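Local coordinates for protein mannosephosphate isomerase, putative (Archaeoglobus fulgidus, PDB 1ZX5) that probably catalyses the zinc-dependent interconversion of D-mannose 6-phosphate and D-fructose 6-phosphate, at residues Glu3-Ile8 against Leu53-Gln58; Gln10-Leu15 against Pro49-Val54; Ala44-Pro49 against Ser60-Phe65. All coordinates share one frame; numbering follows the deposited sequence.

Interaction 1 (Glu3-Ile8 against Leu53-Gln58); sequences ELPSFI and LVKGQQ
Val-54 turns its two methyl groups against different parts of the N-terminal segment 3-8, CG1 against Leu-4 and Pro-5 and CG2 against Ile-8. It stands at the end of a tight antiparallel β-hairpin, strands 51-54 and 57-60 joined by a type I' turn from Val-54 to Gln-57, whose backbones are hydrogen-bonded in both directions. Gly-56 suits this turn because its backbone angles would jam a side chain against the preceding carbonyl oxygen.

The branching of valine lets one residue meet three neighbours, two on one methyl and one on the other. With CG1 anti to the backbone N (chi1 174°), Val-54 CG1 meets Pro-5 CD at 3.9 Å, the proline ring crossing it at about a right angle. Leu-4 comes in obliquely, its CD2 branch 4.2 Å from the same Val-54 CG1. On the other branch, Ile-8 CG2 lies 4.2 Å from Val-54 CG2 while resting 3.8 Å from the carbonyl O of Leu-53. Leu-64, on helix 61-73, packs on Val-54 as well, and Leu-72 of that helix meets Leu-4, so the branched aliphatic residues belong to a shared apolar patch.

Lys-55 lies at the exposed margin. Its chain bends at the last torsion (chi4 83°), bringing Lys-55 NZ to 3.8 Å from Pro-5 CD. NZ itself, rather than the methylene stem, makes the close approach to the ring. Lys-55 NZ also stops 3.6 Å from the carbonyl O of Glu-3, where the negative end of that dipole would probably favour the ammonium group.

No direct hydrogen bond joins the segments, but one water bridges their backbones: it donates to Phe-7 O at 2.9 Å and to Leu-53 O at 3.2 Å, and accepts a weak bond from Lys-55 N.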
ATOM      1  N   GLU A   3     -17.738 -20.463  -2.697  1.00 54.96           N
ATOM      2  CA  GLU A   3     -18.421 -19.976  -3.901  1.00 52.23           C
ATOM      3  C   GLU A   3     -17.478 -19.236  -4.864  1.00 48.83           C
ATOM      4  O   GLU A   3     -17.764 -19.121  -6.059  1.00 48.55           O
ATOM      5  CB  GLU A   3     -19.548 -19.005  -3.513  1.00 52.39           C
ATOM      6  CG  GLU A   3     -20.619 -19.567  -2.573  1.00 53.87           C
ATOM      7  CD  GLU A   3     -21.478 -18.467  -1.945  1.00 54.37           C
ATOM      8  OE1 GLU A   3     -21.913 -17.542  -2.677  1.00 56.84           O
ATOM      9  OE2 GLU A   3     -21.717 -18.524  -0.714  1.00 57.04           O
ATOM     10  N   LEU A   4     -16.368 -18.724  -4.339  1.00 44.58           N
ATOM     11  CA  LEU A   4     -15.498 -17.848  -5.117  1.00 40.59           C
ATOM     12  C   LEU A   4     -14.375 -18.604  -5.826  1.00 38.23           C
ATOM     13  O   LEU A   4     -13.876 -19.603  -5.304  1.00 37.84           O
ATOM     14  CB  LEU A   4     -14.928 -16.734  -4.233  1.00 40.24           C
ATOM     15  CG  LEU A   4     -15.928 -15.771  -3.583  1.00 38.84           C
ATOM     16  CD1 LEU A   4     -15.213 -14.856  -2.598  1.00 37.11           C
ATOM     17  CD2 LEU A   4     -16.707 -14.960  -4.629  1.00 36.55           C
ATOM     18  N   PRO A   5     -13.963 -18.117  -7.015  1.00 35.73           N
ATOM     19  CA  PRO A   5     -12.818 -18.724  -7.691  1.00 33.87           C
ATOM     20  C   PRO A   5     -11.531 -18.403  -6.941  1.00 32.24           C
ATOM     21  O   PRO A   5     -11.550 -17.599  -6.008  1.00 31.64           O
ATOM     22  CB  PRO A   5     -12.825 -18.049  -9.065  1.00 33.87           C
ATOM     23  CG  PRO A   5     -13.498 -16.749  -8.841  1.00 34.30           C
ATOM     24  CD  PRO A   5     -14.519 -16.983  -7.777  1.00 35.32           C
ATOM     25  N   SER A   6     -10.434 -19.039  -7.338  1.00 30.63           N
ATOM     26  CA  SER A   6      -9.130 -18.798  -6.732  1.00 29.29           C
ATOM     27  C   SER A   6      -8.581 -17.397  -7.012  1.00 28.74           C
ATOM     28  O   SER A   6      -7.899 -16.820  -6.170  1.00 28.90           O
ATOM     29  CB  SER A   6      -8.118 -19.833  -7.221  1.00 28.89           C
ATOM     30  OG  SER A   6      -8.288 -21.061  -6.560  1.00 28.12           O
ATOM     31  N   PHE A   7      -8.865 -16.872  -8.200  1.00 27.82           N
ATOM     32  CA  PHE A   7      -8.234 -15.663  -8.683  1.00 27.23           C
ATOM     33  C   PHE A   7      -9.261 -14.659  -9.190  1.00 27.48           C
ATOM     34  O   PHE A   7      -9.971 -14.915 -10.169  1.00 27.87           O
ATOM     35  CB  PHE A   7      -7.212 -15.994  -9.783  1.00 27.09           C
ATOM     36  CG  PHE A   7      -6.296 -17.146  -9.443  1.00 26.30           C
ATOM     37  CD1 PHE A   7      -5.430 -17.073  -8.351  1.00 26.53           C
ATOM     38  CD2 PHE A   7      -6.307 -18.302 -10.211  1.00 25.38           C
ATOM     39  CE1 PHE A   7      -4.590 -18.144  -8.031  1.00 26.47           C
ATOM     40  CE2 PHE A   7      -5.471 -19.373  -9.902  1.00 26.23           C
ATOM     41  CZ  PHE A   7      -4.608 -19.287  -8.809  1.00 25.57           C
ATOM     42  N   ILE A   8      -9.333 -13.522  -8.502  1.00 27.07           N
ATOM     43  CA  ILE A   8     -10.265 -12.460  -8.832  1.00 26.88           C
ATOM     44  C   ILE A   8      -9.466 -11.269  -9.350  1.00 27.18           C
ATOM     45  O   ILE A   8      -8.472 -10.867  -8.748  1.00 27.07           O
ATOM     46  CB  ILE A   8     -11.157 -12.093  -7.618  1.00 26.82           C
ATOM     47  CG1 ILE A   8     -12.036 -13.300  -7.235  1.00 26.70           C
ATOM     48  CG2 ILE A   8     -12.004 -10.821  -7.900  1.00 25.33           C
ATOM     49  CD1 ILE A   8     -12.737 -13.181  -5.873  1.00 26.92           C
ATOM     50  N   LEU A  53     -13.988  -8.598 -11.453  1.00 39.05           N
ATOM     51  CA  LEU A  53     -14.614  -9.652 -12.253  1.00 41.57           C
ATOM     52  C   LEU A  53     -14.608 -10.983 -11.504  1.00 42.37           C
ATOM     53  O   LEU A  53     -13.541 -11.566 -11.253  1.00 42.19           O
ATOM     54  CB  LEU A  53     -13.874  -9.842 -13.582  1.00 42.14           C
ATOM     55  CG  LEU A  53     -14.026  -8.815 -14.703  1.00 44.03           C
ATOM     56  CD1 LEU A  53     -12.793  -8.870 -15.619  1.00 46.38           C
ATOM     57  CD2 LEU A  53     -15.324  -9.034 -15.481  1.00 45.18           C
ATOM     58  N   VAL A  54     -15.802 -11.455 -11.162  1.00 43.68           N
ATOM     59  CA  VAL A  54     -15.958 -12.769 -10.550  1.00 45.20           C
ATOM     60  C   VAL A  54     -16.589 -13.751 -11.553  1.00 46.48           C
ATOM     61  O   VAL A  54     -17.783 -13.651 -11.867  1.00 46.65           O
ATOM     62  CB  VAL A  54     -16.765 -12.699  -9.227  1.00 45.04           C
ATOM     63  CG1 VAL A  54     -17.027 -14.108  -8.683  1.00 45.12           C
ATOM     64  CG2 VAL A  54     -16.021 -11.860  -8.195  1.00 44.00           C
ATOM     65  N   LYS A  55     -15.771 -14.689 -12.052  1.00 48.02           N
ATOM     66  CA  LYS A  55     -16.185 -15.634 -13.108  1.00 49.55           C
ATOM     67  C   LYS A  55     -16.744 -14.907 -14.353  1.00 49.81           C
ATOM     68  O   LYS A  55     -17.707 -15.365 -14.984  1.00 49.99           O
ATOM     69  CB  LYS A  55     -17.197 -16.671 -12.564  1.00 49.90           C
ATOM     70  CG  LYS A  55     -16.589 -17.801 -11.705  1.00 51.90           C
ATOM     71  CD  LYS A  55     -17.608 -18.317 -10.670  1.00 54.45           C
ATOM     72  CE  LYS A  55     -17.364 -19.786 -10.281  1.00 55.67           C
ATOM     73  NZ  LYS A  55     -16.314 -19.971  -9.233  1.00 56.40           N
ATOM     74  N   GLY A  56     -16.148 -13.765 -14.690  1.00 50.03           N
ATOM     75  CA  GLY A  56     -16.593 -12.998 -15.847  1.00 50.17           C
ATOM     76  C   GLY A  56     -17.641 -11.911 -15.627  1.00 50.36           C
ATOM     77  O   GLY A  56     -17.878 -11.105 -16.540  1.00 50.65           O
ATOM     78  N   GLN A  57     -18.258 -11.874 -14.442  0.50 50.18           N
ATOM     79  CA  GLN A  57     -19.247 -10.834 -14.113  0.50 49.89           C
ATOM     80  C   GLN A  57     -18.684  -9.726 -13.216  0.50 49.54           C
ATOM     81  O   GLN A  57     -17.854  -9.976 -12.334  0.50 49.60           O
ATOM     82  CB  GLN A  57     -20.514 -11.427 -13.491  0.50 49.85           C
ATOM     83  CG  GLN A  57     -21.464 -12.058 -14.497  0.50 50.31           C
ATOM     84  CD  GLN A  57     -21.017 -13.436 -14.929  0.50 50.84           C
ATOM     85  OE1 GLN A  57     -20.282 -14.118 -14.209  0.50 51.02           O
ATOM     86  NE2 GLN A  57     -21.457 -13.857 -16.115  0.50 51.15           N
ATOM     87  N   GLN A  58     -19.173  -8.509 -13.446  1.00 48.99           N
ATOM     88  CA  GLN A  58     -18.636  -7.305 -12.826  1.00 47.96           C
ATOM     89  C   GLN A  58     -19.401  -6.856 -11.573  1.00 46.38           C
ATOM     90  O   GLN A  58     -20.625  -6.785 -11.583  1.00 46.12           O
ATOM     91  CB  GLN A  58     -18.610  -6.199 -13.882  1.00 48.14           C
ATOM     92  CG  GLN A  58     -18.156  -4.860 -13.393  1.00 49.89           C
ATOM     93  CD  GLN A  58     -18.045  -3.847 -14.512  1.00 52.46           C
ATOM     94  OE1 GLN A  58     -18.711  -2.805 -14.490  1.00 53.38           O
ATOM     95  NE2 GLN A  58     -17.200  -4.145 -15.503  1.00 52.36           N
TER
HETATM   96  O   HOH W   1     -12.354 -14.510 -11.679  1.00 35.47           O

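Interaction 2 (Gln10-Leu15 against Pro49-Val54)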
ATOM      1  N   GLN A  10      -9.354  -7.220 -11.223  1.00 29.86           N
ATOM      2  CA  GLN A  10     -10.095  -5.961 -11.396  1.00 30.96           C
ATOM      3  C   GLN A  10     -10.667  -5.914 -12.792  1.00 31.42           C
ATOM      4  O   GLN A  10      -9.974  -6.252 -13.746  1.00 31.80           O
ATOM      5  CB  GLN A  10      -9.214  -4.725 -11.179  1.00 30.71           C
ATOM      6  CG  GLN A  10      -8.858  -4.502  -9.739  1.00 31.33           C
ATOM      7  CD  GLN A  10      -8.410  -3.088  -9.431  1.00 30.17           C
ATOM      8  OE1 GLN A  10      -7.836  -2.380 -10.263  1.00 32.83           O
ATOM      9  NE2 GLN A  10      -8.647  -2.682  -8.219  1.00 27.85           N
ATOM     10  N   ALA A  11     -11.922  -5.489 -12.897  1.00 32.16           N
ATOM     11  CA  ALA A  11     -12.603  -5.296 -14.180  1.00 32.67           C
ATOM     12  C   ALA A  11     -12.096  -4.062 -14.945  1.00 33.10           C
ATOM     13  O   ALA A  11     -12.049  -4.062 -16.179  1.00 33.51           O
ATOM     14  CB  ALA A  11     -14.096  -5.182 -13.946  1.00 32.58           C
ATOM     15  N   GLN A  12     -11.742  -3.014 -14.199  0.50 32.88           N
ATOM     16  CA  GLN A  12     -11.252  -1.751 -14.755  0.50 32.43           C
ATOM     17  C   GLN A  12     -10.176  -1.178 -13.839  0.50 32.29           C
ATOM     18  O   GLN A  12     -10.162  -1.464 -12.639  0.50 32.17           O
ATOM     19  CB  GLN A  12     -12.400  -0.730 -14.965  0.50 32.32           C
ATOM     20  CG  GLN A  12     -13.341  -0.519 -13.771  0.50 31.80           C
ATOM     21  CD  GLN A  12     -14.326   0.648 -13.948  0.50 32.47           C
ATOM     22  OE1 GLN A  12     -15.001   0.772 -14.972  0.50 32.35           O
ATOM     23  NE2 GLN A  12     -14.414   1.502 -12.933  0.50 31.14           N
ATOM     24  N   GLU A  13      -9.279  -0.379 -14.412  1.00 32.23           N
ATOM     25  CA  GLU A  13      -8.220   0.295 -13.651  1.00 32.00           C
ATOM     26  C   GLU A  13      -8.840   1.357 -12.712  1.00 30.14           C
ATOM     27  O   GLU A  13      -9.861   1.950 -13.024  1.00 30.15           O
ATOM     28  CB  GLU A  13      -7.203   0.918 -14.631  1.00 32.71           C
ATOM     29  CG  GLU A  13      -7.834   1.939 -15.626  1.00 35.62           C
ATOM     30  CD  GLU A  13      -7.204   1.923 -17.044  1.00 40.52           C
ATOM     31  OE1 GLU A  13      -6.299   1.086 -17.312  1.00 43.76           O
ATOM     32  OE2 GLU A  13      -7.623   2.743 -17.897  1.00 38.78           O
ATOM     33  N   ASN A  14      -8.223   1.545 -11.557  1.00 28.44           N
ATOM     34  CA  ASN A  14      -8.672   2.489 -10.552  1.00 27.01           C
ATOM     35  C   ASN A  14      -7.521   3.468 -10.280  1.00 26.10           C
ATOM     36  O   ASN A  14      -6.773   3.323  -9.312  1.00 25.92           O
ATOM     37  CB  ASN A  14      -9.115   1.729  -9.291  1.00 26.52           C
ATOM     38  CG  ASN A  14      -9.891   2.603  -8.304  1.00 27.41           C
ATOM     39  OD1 ASN A  14     -10.127   3.787  -8.554  1.00 29.56           O
ATOM     40  ND2 ASN A  14     -10.271   2.021  -7.164  1.00 24.38           N
ATOM     41  N   LEU A  15      -7.393   4.462 -11.155  1.00 25.18           N
ATOM     42  CA  LEU A  15      -6.248   5.379 -11.163  1.00 24.92           C
ATOM     43  C   LEU A  15      -6.590   6.733 -10.568  1.00 24.68           C
ATOM     44  O   LEU A  15      -7.747   7.145 -10.588  1.00 24.54           O
ATOM     45  CB  LEU A  15      -5.705   5.561 -12.590  1.00 24.34           C
ATOM     46  CG  LEU A  15      -5.427   4.259 -13.362  1.00 25.53           C
ATOM     47  CD1 LEU A  15      -4.901   4.559 -14.787  1.00 22.10           C
ATOM     48  CD2 LEU A  15      -4.466   3.327 -12.574  1.00 23.15           C
ATOM     49  N   PRO A  49     -13.939   2.923  -4.750  1.00 33.43           N
ATOM     50  CA  PRO A  49     -13.934   1.461  -4.762  1.00 32.13           C
ATOM     51  C   PRO A  49     -13.535   0.875  -6.122  1.00 31.18           C
ATOM     52  O   PRO A  49     -13.892   1.422  -7.168  1.00 30.80           O
ATOM     53  CB  PRO A  49     -15.377   1.098  -4.413  1.00 31.94           C
ATOM     54  CG  PRO A  49     -16.188   2.268  -4.851  1.00 32.62           C
ATOM     55  CD  PRO A  49     -15.313   3.476  -4.766  1.00 33.34           C
ATOM     56  N   SER A  50     -12.780  -0.219  -6.093  1.00 30.13           N
ATOM     57  CA  SER A  50     -12.426  -0.940  -7.304  1.00 29.85           C
ATOM     58  C   SER A  50     -13.607  -1.794  -7.717  1.00 30.40           C
ATOM     59  O   SER A  50     -14.438  -2.167  -6.882  1.00 30.33           O
ATOM     60  CB  SER A  50     -11.207  -1.832  -7.068  1.00 29.27           C
ATOM     61  OG  SER A  50     -10.029  -1.053  -6.924  1.00 28.74           O
ATOM     62  N   THR A  51     -13.691  -2.095  -9.004  1.00 31.06           N
ATOM     63  CA  THR A  51     -14.686  -3.040  -9.465  1.00 32.62           C
ATOM     64  C   THR A  51     -13.966  -4.288  -9.974  1.00 32.75           C
ATOM     65  O   THR A  51     -12.910  -4.209 -10.611  1.00 32.17           O
ATOM     66  CB  THR A  51     -15.681  -2.443 -10.530  1.00 33.00           C
ATOM     67  OG1 THR A  51     -14.999  -2.248 -11.761  1.00 36.53           O
ATOM     68  CG2 THR A  51     -16.271  -1.091 -10.092  1.00 32.42           C
ATOM     69  N   VAL A  52     -14.542  -5.444  -9.669  1.00 33.86           N
ATOM     70  CA  VAL A  52     -13.889  -6.721  -9.920  1.00 34.99           C
ATOM     71  C   VAL A  52     -14.688  -7.630 -10.861  1.00 36.74           C
ATOM     72  O   VAL A  52     -15.896  -7.447 -11.045  1.00 36.29           O
ATOM     73  CB  VAL A  52     -13.552  -7.465  -8.586  1.00 34.60           C
ATOM     74  CG1 VAL A  52     -12.600  -6.637  -7.736  1.00 33.23           C
ATOM     75  CG2 VAL A  52     -14.818  -7.821  -7.807  1.00 32.82           C
ATOM     76  N   LEU A  53     -13.988  -8.598 -11.453  1.00 39.05           N
ATOM     77  CA  LEU A  53     -14.614  -9.652 -12.253  1.00 41.57           C
ATOM     78  C   LEU A  53     -14.608 -10.983 -11.504  1.00 42.37           C
ATOM     79  O   LEU A  53     -13.541 -11.566 -11.253  1.00 42.19           O
ATOM     80  CB  LEU A  53     -13.874  -9.842 -13.582  1.00 42.14           C
ATOM     81  CG  LEU A  53     -14.026  -8.815 -14.703  1.00 44.03           C
ATOM     82  CD1 LEU A  53     -12.793  -8.870 -15.619  1.00 46.38           C
ATOM     83  CD2 LEU A  53     -15.324  -9.034 -15.481  1.00 45.18           C
ATOM     84  N   VAL A  54     -15.802 -11.455 -11.162  1.00 43.68           N
ATOM     85  CA  VAL A  54     -15.958 -12.769 -10.550  1.00 45.20           C
ATOM     86  C   VAL A  54     -16.589 -13.751 -11.553  1.00 46.48           C
ATOM     87  O   VAL A  54     -17.783 -13.651 -11.867  1.00 46.65           O
ATOM     88  CB  VAL A  54     -16.765 -12.699  -9.227  1.00 45.04           C
ATOM     89  CG1 VAL A  54     -17.027 -14.108  -8.683  1.00 45.12           C
ATOM     90  CG2 VAL A  54     -16.021 -11.860  -8.195  1.00 44.00           C
TER
HETATM   91  O   HOH W   2     -11.649  -0.761 -10.488  1.00 22.06           O
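Asn-14 CG stands anti to the backbone N (chi1 -167°), which carries the amide across to Ser-50, whose OG is held beside its own backbone N (chi1 -71°). Asn-14 ND2 donates to Ser-50 OG over 3.1 Å along a nearly straight bond (166°), with the oxygen close to the amide plane. A primary amide suits this place because its second N-H can serve another acceptor: ND2 also bonds Arg-48 O, while Ser-50 OG is engaged by Ser-43 N. Replacing Asn-14 by an alanine would probably deprive Ser-50 OG and Arg-48 O of a shared donor and leave the 10-15 loop less firmly tied here.

Nearer strand 9-10, Ala-11 N donates to Thr-51 O at 2.8 Å, and the small Ala-11 CB fits against Leu-53 CG at 3.7 Å. A water accepts from Thr-51 N at 2.9 Å and donates to Gln-12 O at 2.7 Å, bridging the backbones where they separate. Thr-51 OG1, in contrast, is buried with no hydrogen-bonding partner in the model. Gln-10 and Val-52 form an antiparallel non-hydrogen-bonded pair with diverging side chains; this pairing sets strand 9-10 as an outer strand against 51-54, the middle strand of a three-stranded antiparallel sheet.

Interaction 3 (Ala44-Pro49 against Ser60-Phe65)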
ATOM      1  N   ALA A  44     -11.575  -1.326  -1.377  1.00 28.63           N
ATOM      2  CA  ALA A  44     -12.918  -1.248  -0.814  1.00 29.82           C
ATOM      3  C   ALA A  44     -13.091   0.062  -0.032  1.00 31.02           C
ATOM      4  O   ALA A  44     -13.893   0.133   0.893  1.00 31.75           O
ATOM      5  CB  ALA A  44     -13.208  -2.442   0.066  1.00 29.35           C
ATOM      6  N   HIS A  45     -12.324   1.087  -0.393  1.00 32.01           N
ATOM      7  CA  HIS A  45     -12.480   2.397   0.216  1.00 33.16           C
ATOM      8  C   HIS A  45     -13.638   3.130  -0.461  1.00 33.79           C
ATOM      9  O   HIS A  45     -13.673   3.264  -1.683  1.00 33.44           O
ATOM     10  CB  HIS A  45     -11.179   3.200   0.122  1.00 33.24           C
ATOM     11  CG  HIS A  45     -11.158   4.410   1.003  1.00 34.54           C
ATOM     12  ND1 HIS A  45     -11.774   5.596   0.655  1.00 36.87           N
ATOM     13  CD2 HIS A  45     -10.625   4.608   2.232  1.00 33.77           C
ATOM     14  CE1 HIS A  45     -11.607   6.478   1.626  1.00 35.86           C
ATOM     15  NE2 HIS A  45     -10.912   5.903   2.592  1.00 36.11           N
ATOM     16  N   THR A  46     -14.593   3.597   0.339  1.00 35.38           N
ATOM     17  CA  THR A  46     -15.830   4.197  -0.193  1.00 36.61           C
ATOM     18  C   THR A  46     -15.623   5.401  -1.131  1.00 36.89           C
ATOM     19  O   THR A  46     -16.461   5.656  -1.993  1.00 37.22           O
ATOM     20  CB  THR A  46     -16.832   4.556   0.924  1.00 36.68           C
ATOM     21  OG1 THR A  46     -16.243   5.528   1.795  1.00 39.04           O
ATOM     22  CG2 THR A  46     -17.196   3.310   1.733  1.00 37.34           C
ATOM     23  N   SER A  47     -14.513   6.125  -0.985  1.00 37.17           N
ATOM     24  CA  SER A  47     -14.247   7.264  -1.866  1.00 37.55           C
ATOM     25  C   SER A  47     -13.889   6.814  -3.286  1.00 37.19           C
ATOM     26  O   SER A  47     -14.038   7.576  -4.245  1.00 36.81           O
ATOM     27  CB  SER A  47     -13.144   8.167  -1.286  1.00 38.17           C
ATOM     28  OG  SER A  47     -11.854   7.551  -1.361  1.00 40.04           O
ATOM     29  N   ARG A  48     -13.448   5.562  -3.423  1.00 36.43           N
ATOM     30  CA  ARG A  48     -12.804   5.122  -4.651  1.00 35.71           C
ATOM     31  C   ARG A  48     -12.757   3.579  -4.743  1.00 34.48           C
ATOM     32  O   ARG A  48     -11.682   2.983  -4.797  1.00 34.17           O
ATOM     33  CB  ARG A  48     -11.409   5.779  -4.682  1.00 36.18           C
ATOM     34  CG  ARG A  48     -10.591   5.611  -5.923  1.00 38.38           C
ATOM     35  CD  ARG A  48      -9.871   6.898  -6.306  1.00 41.68           C
ATOM     36  NE  ARG A  48      -9.397   7.736  -5.198  1.00 41.98           N
ATOM     37  CZ  ARG A  48      -9.319   9.067  -5.272  1.00 43.16           C
ATOM     38  NH1 ARG A  48      -8.870   9.767  -4.233  1.00 44.26           N
ATOM     39  NH2 ARG A  48      -9.703   9.706  -6.379  1.00 39.12           N
ATOM     40  N   PRO A  49     -13.939   2.923  -4.750  1.00 33.43           N
ATOM     41  CA  PRO A  49     -13.934   1.461  -4.762  1.00 32.13           C
ATOM     42  C   PRO A  49     -13.535   0.875  -6.122  1.00 31.18           C
ATOM     43  O   PRO A  49     -13.892   1.422  -7.168  1.00 30.80           O
ATOM     44  CB  PRO A  49     -15.377   1.098  -4.413  1.00 31.94           C
ATOM     45  CG  PRO A  49     -16.188   2.268  -4.851  1.00 32.62           C
ATOM     46  CD  PRO A  49     -15.313   3.476  -4.766  1.00 33.34           C
ATOM     47  N   SER A  60     -18.640  -4.396  -7.520  1.00 39.92           N
ATOM     48  CA  SER A  60     -17.777  -3.558  -6.711  1.00 38.79           C
ATOM     49  C   SER A  60     -17.148  -4.365  -5.577  1.00 37.97           C
ATOM     50  O   SER A  60     -17.769  -5.310  -5.091  1.00 37.70           O
ATOM     51  CB  SER A  60     -18.597  -2.381  -6.170  1.00 38.57           C
ATOM     52  OG  SER A  60     -18.043  -1.828  -4.997  1.00 38.57           O
HETATM   53  N   MSE A  61     -15.937  -3.982  -5.152  1.00 36.83           N
HETATM   54  CA  MSE A  61     -15.264  -4.612  -4.002  1.00 36.49           C
HETATM   55  C   MSE A  61     -16.112  -4.524  -2.756  1.00 36.08           C
HETATM   56  O   MSE A  61     -16.007  -5.360  -1.854  1.00 36.35           O
HETATM   57  CB  MSE A  61     -13.926  -3.934  -3.679  1.00 36.45           C
HETATM   58  CG  MSE A  61     -12.733  -4.475  -4.389  1.00 37.29           C
HETATM   59 SE   MSE A  61     -12.442  -6.375  -4.042  0.90 39.54          SE
HETATM   60  CE  MSE A  61     -12.124  -6.383  -2.152  1.00 37.14           C
ATOM     61  N   ILE A  62     -16.920  -3.477  -2.694  1.00 35.66           N
ATOM     62  CA  ILE A  62     -17.785  -3.227  -1.544  1.00 35.30           C
ATOM     63  C   ILE A  62     -18.925  -4.256  -1.522  1.00 34.92           C
ATOM     64  O   ILE A  62     -19.209  -4.842  -0.476  1.00 34.61           O
ATOM     65  CB  ILE A  62     -18.257  -1.751  -1.526  1.00 35.24           C
ATOM     66  CG1 ILE A  62     -17.047  -0.857  -1.191  1.00 34.98           C
ATOM     67  CG2 ILE A  62     -19.430  -1.544  -0.548  1.00 34.93           C
ATOM     68  CD1 ILE A  62     -17.326   0.640  -1.182  1.00 35.79           C
ATOM     69  N   GLU A  63     -19.564  -4.471  -2.671  0.50 34.72           N
ATOM     70  CA  GLU A  63     -20.562  -5.523  -2.799  0.50 34.74           C
ATOM     71  C   GLU A  63     -19.905  -6.869  -2.494  0.50 34.45           C
ATOM     72  O   GLU A  63     -20.376  -7.609  -1.628  0.50 34.52           O
ATOM     73  CB  GLU A  63     -21.197  -5.521  -4.195  0.50 34.73           C
ATOM     74  CG  GLU A  63     -22.434  -6.409  -4.326  0.50 34.96           C
ATOM     75  CD  GLU A  63     -23.104  -6.305  -5.689  0.50 35.24           C
ATOM     76  OE1 GLU A  63     -23.405  -5.174  -6.132  0.50 36.25           O
ATOM     77  OE2 GLU A  63     -23.347  -7.356  -6.316  0.50 36.03           O
ATOM     78  N   LEU A  64     -18.795  -7.162  -3.175  1.00 34.25           N
ATOM     79  CA  LEU A  64     -18.095  -8.440  -2.970  1.00 33.66           C
ATOM     80  C   LEU A  64     -17.846  -8.727  -1.478  1.00 33.05           C
ATOM     81  O   LEU A  64     -18.121  -9.823  -0.999  1.00 32.56           O
ATOM     82  CB  LEU A  64     -16.778  -8.499  -3.767  1.00 33.30           C
ATOM     83  CG  LEU A  64     -16.011  -9.826  -3.654  1.00 33.60           C
ATOM     84  CD1 LEU A  64     -16.674 -10.937  -4.481  1.00 33.60           C
ATOM     85  CD2 LEU A  64     -14.561  -9.666  -4.040  1.00 32.85           C
ATOM     86  N   PHE A  65     -17.355  -7.726  -0.754  1.00 32.71           N
ATOM     87  CA  PHE A  65     -17.044  -7.895   0.655  1.00 32.84           C
ATOM     88  C   PHE A  65     -18.294  -8.077   1.536  1.00 33.58           C
ATOM     89  O   PHE A  65     -18.292  -8.905   2.445  1.00 33.74           O
ATOM     90  CB  PHE A  65     -16.152  -6.757   1.170  1.00 32.30           C
ATOM     91  CG  PHE A  65     -15.675  -6.955   2.582  1.00 31.54           C
ATOM     92  CD1 PHE A  65     -14.691  -7.896   2.872  1.00 31.61           C
ATOM     93  CD2 PHE A  65     -16.220  -6.218   3.623  1.00 30.27           C
ATOM     94  CE1 PHE A  65     -14.246  -8.091   4.183  1.00 31.07           C
ATOM     95  CE2 PHE A  65     -15.785  -6.406   4.938  1.00 30.61           C
ATOM     96  CZ  PHE A  65     -14.789  -7.340   5.216  1.00 30.65           C
TER
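Ile-62 is the bump of this contact, projecting from the first turn of helix 61-73 into a shallow hollow formed by Ala-44, Thr-46 and Pro-49. Its CG1 is anti to the carbonyl carbon (chi1 -70°) and the chain then runs out extended, which carries the terminal methyl forward. There Ile-62 CD1 meets Pro-49 CB at 3.8 Å, and Thr-46 CG2 at 4.0 Å, crossing the threonine side chain at about a right angle. Nearer the root, Ile-62 CG1 lies 3.9 Å from the carbonyl O of Ala-44. The length of isoleucine carries CD1 to both Pro-49 and Thr-46, and threonine offers it a methyl.

Ala-44 makes a second fit, CB against CB. Ala-44 CB is 4.1 Å from Met-61 CB, so the stem of this residue, a selenomethionine in the crystal, packs on the small alanine while the chain beyond bends twice, at chi2 and chi3.

Between Ala-44 and Pro-49 the chain makes a type I turn from His-45 to Arg-48, closed by Arg-48 N donating to His-45 O at 2.9 Å. On the opposing segment Ser-60 is the N-cap: Ser-60 OG accepts from Ile-62 N at 3.0 Å, satisfying an amide that helical bonding would leave without a partner. Pro-49 CB lies 4.0 Å from that same Ser-60 OG.

The contact thus sets the start of helix 61-73 against the loop between strands 36-41 and 51-54. Met-61 continues inward to Val-52 on strand 51-54 and Leu-276 on strand 274-277, and Phe-83 touches both Ala-44 and Met-61.

Overall arrangement
From the N terminus, segment 3-8 leads into edge strand 9-10 and the loop 10-15, and both return to the region around strand 51-54. Interaction 1 closes the longest loop, from 3-8 to the hairpin turn at 53-58; interaction 2 closes a shorter one within much the same span, sharing Leu-53 and Val-54. Interaction 3 closes the shortest loop, across the 51-60 hairpin, and crosses the other two in chain order. Pro-49 belongs to both interactions 2 and 3, which a probable hydrogen bond from Met-61 N to Ser-50 O also links. Together they tie the N-terminal segment, the three-stranded sheet, the loop between strands 36-41 and 51-54 and the start of helix 61-73.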